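Local coordinates for protein serpin-ZX (PDB 3LE2) that inhibits target proteases such as metacaspase-9 and RD21A by offering a reactive centre loop whose cleavage traps the enzyme covalently, restraining programmed cell death, at residues A[56-61]-A[300-305]. Residues are numbered along the deposited sequence; the frame is centred on the assembly and turned at random.
Sequences KDQILS and TSPFSG
Ile-59 and Pro-302 form the tight half of a helix-against-loop contact in the serpin fold, where helix 54-63 meets the 3-10 turn at 301-303 that follows helix 291-296. CD1 of Ile-59 presses on CG of Pro-302 at 3.5 Å, closer than carbons usually come, while CG1 of Ile-59 lies 3.7 Å from the same CG of Pro-302. The isoleucine branch and the proline ring lie alongside each other with their ends pointing opposite ways. With CG1 anti to the carbonyl carbon (chi1 -58°) and the chain extended beyond it, the methyl is carried to the proline although the CB bond does not aim straight at the loop. Ile-47 of helix 37-49 touches both residues, and both are buried; Leu-299 lies against Ile-59 as well.

Toward solvent the character of the contact changes. Gln-58 leaves the helix with CG swung opposite the backbone N (chi1 -161°), and its extended chain reaches across to the start of the turn. The amide end lies beside the backbone and hydroxyl of Ser-301, and CD of Gln-58 is 3.7 Å from OG of Ser-301; which of the two end atoms is oxygen and which nitrogen is uncertain. At the exposed margin Thr-300 crosses the Gln-58 side chain at a slant, and its OG1 has a weak hydrogen bond to the carbonyl of Gly-298. The example illustrates how a small interface, 198 Å² in all, can pair an apolar patch with a polar fringe; it is plain packing away from the reactive centre loop. Pro-302 makes a backbone hydrogen bond with Val-324, and the turn is closed by Phe-303 N donating to Thr-300 O at 3.1 Å.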
ATOM      1  N   LYS A  56     -22.150  -8.856  -4.195  1.00 39.03           N
ATOM      2  CA  LYS A  56     -21.335  -8.582  -5.369  1.00 46.50           C
ATOM      3  C   LYS A  56     -21.425  -7.087  -5.713  1.00 51.29           C
ATOM      4  O   LYS A  56     -20.407  -6.419  -5.938  1.00 43.49           O
ATOM      5  CB  LYS A  56     -21.775  -9.442  -6.552  1.00 48.35           C
ATOM      6  CG  LYS A  56     -20.791  -9.455  -7.712  1.00 42.73           C
ATOM      7  CD  LYS A  56     -21.247 -10.377  -8.842  1.00 43.37           C
ATOM      8  CE  LYS A  56     -22.601  -9.941  -9.405  1.00 66.07           C
ATOM      9  NZ  LYS A  56     -22.944 -10.633 -10.680  1.00 68.49           N
ATOM     10  N   ASP A  57     -22.648  -6.559  -5.719  1.00 48.23           N
ATOM     11  CA  ASP A  57     -22.878  -5.172  -6.113  1.00 46.27           C
ATOM     12  C   ASP A  57     -22.212  -4.179  -5.184  1.00 42.64           C
ATOM     13  O   ASP A  57     -21.657  -3.174  -5.629  1.00 48.06           O
ATOM     14  CB  ASP A  57     -24.368  -4.871  -6.188  1.00 44.31           C
ATOM     15  CG  ASP A  57     -25.034  -5.561  -7.350  1.00 52.31           C
ATOM     16  OD1 ASP A  57     -24.333  -5.835  -8.351  1.00 62.03           O
ATOM     17  OD2 ASP A  57     -26.252  -5.828  -7.260  1.00 56.42           O
ATOM     18  N   GLN A  58     -22.266  -4.457  -3.890  1.00 39.34           N
ATOM     19  CA  GLN A  58     -21.693  -3.534  -2.923  1.00 42.13           C
ATOM     20  C   GLN A  58     -20.180  -3.460  -3.072  1.00 38.43           C
ATOM     21  O   GLN A  58     -19.579  -2.402  -2.891  1.00 48.59           O
ATOM     22  CB  GLN A  58     -22.078  -3.922  -1.501  1.00 41.70           C
ATOM     23  CG  GLN A  58     -21.922  -2.804  -0.507  1.00 34.71           C
ATOM     24  CD  GLN A  58     -22.154  -3.276   0.910  1.00 43.63           C
ATOM     25  OE1 GLN A  58     -23.117  -2.863   1.559  1.00 39.90           O
ATOM     26  NE2 GLN A  58     -21.280  -4.161   1.395  1.00 38.65           N
ATOM     27  N   ILE A  59     -19.568  -4.583  -3.421  1.00 39.47           N
ATOM     28  CA  ILE A  59     -18.124  -4.621  -3.595  1.00 43.95           C
ATOM     29  C   ILE A  59     -17.775  -4.000  -4.943  1.00 42.73           C
ATOM     30  O   ILE A  59     -16.842  -3.202  -5.050  1.00 40.49           O
ATOM     31  CB  ILE A  59     -17.588  -6.069  -3.485  1.00 44.89           C
ATOM     32  CG1 ILE A  59     -17.972  -6.676  -2.136  1.00 40.62           C
ATOM     33  CG2 ILE A  59     -16.075  -6.123  -3.668  1.00 35.06           C
ATOM     34  CD1 ILE A  59     -17.724  -8.170  -2.063  1.00 36.59           C
ATOM     35  N   LEU A  60     -18.544  -4.355  -5.969  1.00 45.13           N
ATOM     36  CA  LEU A  60     -18.338  -3.796  -7.303  1.00 49.98           C
ATOM     37  C   LEU A  60     -18.300  -2.270  -7.267  1.00 47.91           C
ATOM     38  O   LEU A  60     -17.458  -1.648  -7.913  1.00 48.12           O
ATOM     39  CB  LEU A  60     -19.430  -4.264  -8.271  1.00 45.45           C
ATOM     40  CG  LEU A  60     -19.285  -5.676  -8.825  1.00 46.98           C
ATOM     41  CD1 LEU A  60     -20.435  -5.998  -9.763  1.00 47.02           C
ATOM     42  CD2 LEU A  60     -17.956  -5.803  -9.538  1.00 52.28           C
ATOM     43  N   SER A  61     -19.218  -1.673  -6.513  1.00 50.12           N
ATOM     44  CA  SER A  61     -19.300  -0.220  -6.430  1.00 47.41           C
ATOM     45  C   SER A  61     -18.163   0.345  -5.588  1.00 47.53           C
ATOM     46  O   SER A  61     -17.702   1.461  -5.826  1.00 41.14           O
ATOM     47  CB  SER A  61     -20.657   0.222  -5.873  1.00 43.02           C
ATOM     48  OG  SER A  61     -21.709  -0.189  -6.736  1.00 66.18           O
ATOM     49  N   THR A 300     -19.956  -3.610   4.272  1.00 41.32           N
ATOM     50  CA  THR A 300     -20.405  -4.480   5.357  1.00 38.98           C
ATOM     51  C   THR A 300     -20.817  -5.868   4.889  1.00 34.29           C
ATOM     52  O   THR A 300     -20.708  -6.827   5.643  1.00 37.07           O
ATOM     53  CB  THR A 300     -21.617  -3.853   6.074  1.00 41.30           C
ATOM     54  OG1 THR A 300     -22.459  -3.202   5.104  1.00 34.96           O
ATOM     55  CG2 THR A 300     -21.168  -2.835   7.110  1.00 38.09           C
ATOM     56  N   SER A 301     -21.300  -5.975   3.653  1.00 39.04           N
ATOM     57  CA  SER A 301     -21.934  -7.222   3.204  1.00 41.79           C
ATOM     58  C   SER A 301     -21.031  -8.467   3.173  1.00 40.65           C
ATOM     59  O   SER A 301     -21.477  -9.565   3.516  1.00 39.98           O
ATOM     60  CB  SER A 301     -22.652  -7.047   1.859  1.00 39.22           C
ATOM     61  OG  SER A 301     -21.732  -6.973   0.785  1.00 53.20           O
ATOM     62  N   PRO A 302     -19.770  -8.313   2.751  1.00 38.65           N
ATOM     63  CA  PRO A 302     -18.886  -9.490   2.759  1.00 40.14           C
ATOM     64  C   PRO A 302     -18.695 -10.116   4.142  1.00 34.29           C
ATOM     65  O   PRO A 302     -18.397 -11.302   4.214  1.00 38.69           O
ATOM     66  CB  PRO A 302     -17.563  -8.930   2.242  1.00 47.10           C
ATOM     67  CG  PRO A 302     -17.987  -7.736   1.385  1.00 46.64           C
ATOM     68  CD  PRO A 302     -19.127  -7.137   2.138  1.00 39.21           C
ATOM     69  N   PHE A 303     -18.887  -9.337   5.206  1.00 32.58           N
ATOM     70  CA  PHE A 303     -18.633  -9.781   6.580  1.00 37.73           C
ATOM     71  C   PHE A 303     -19.902 -10.084   7.379  1.00 44.13           C
ATOM     72  O   PHE A 303     -19.843 -10.351   8.577  1.00 40.78           O
ATOM     73  CB  PHE A 303     -17.792  -8.725   7.302  1.00 35.84           C
ATOM     74  CG  PHE A 303     -16.676  -8.203   6.461  1.00 43.25           C
ATOM     75  CD1 PHE A 303     -15.466  -8.887   6.391  1.00 32.47           C
ATOM     76  CD2 PHE A 303     -16.849  -7.067   5.686  1.00 39.01           C
ATOM     77  CE1 PHE A 303     -14.437  -8.430   5.580  1.00 36.76           C
ATOM     78  CE2 PHE A 303     -15.825  -6.601   4.874  1.00 37.83           C
ATOM     79  CZ  PHE A 303     -14.613  -7.289   4.819  1.00 40.69           C
ATOM     80  N   SER A 304     -21.046 -10.039   6.708  1.00 48.70           N
ATOM     81  CA  SER A 304     -22.324 -10.312   7.348  1.00 51.57           C
ATOM     82  C   SER A 304     -22.892 -11.615   6.817  1.00 57.30           C
ATOM     83  O   SER A 304     -22.742 -11.931   5.636  1.00 54.22           O
ATOM     84  CB  SER A 304     -23.310  -9.173   7.082  1.00 52.24           C
ATOM     85  OG  SER A 304     -24.614  -9.518   7.514  1.00 58.90           O
ATOM     86  N   GLY A 305     -23.537 -12.378   7.690  1.00 67.34           N
ATOM     87  CA  GLY A 305     -24.140 -13.628   7.276  1.00 65.97           C
ATOM     88  C   GLY A 305     -25.328 -13.359   6.383  1.00 67.94           C
ATOM     89  O   GLY A 305     -25.755 -14.228   5.625  1.00 74.29           O
TER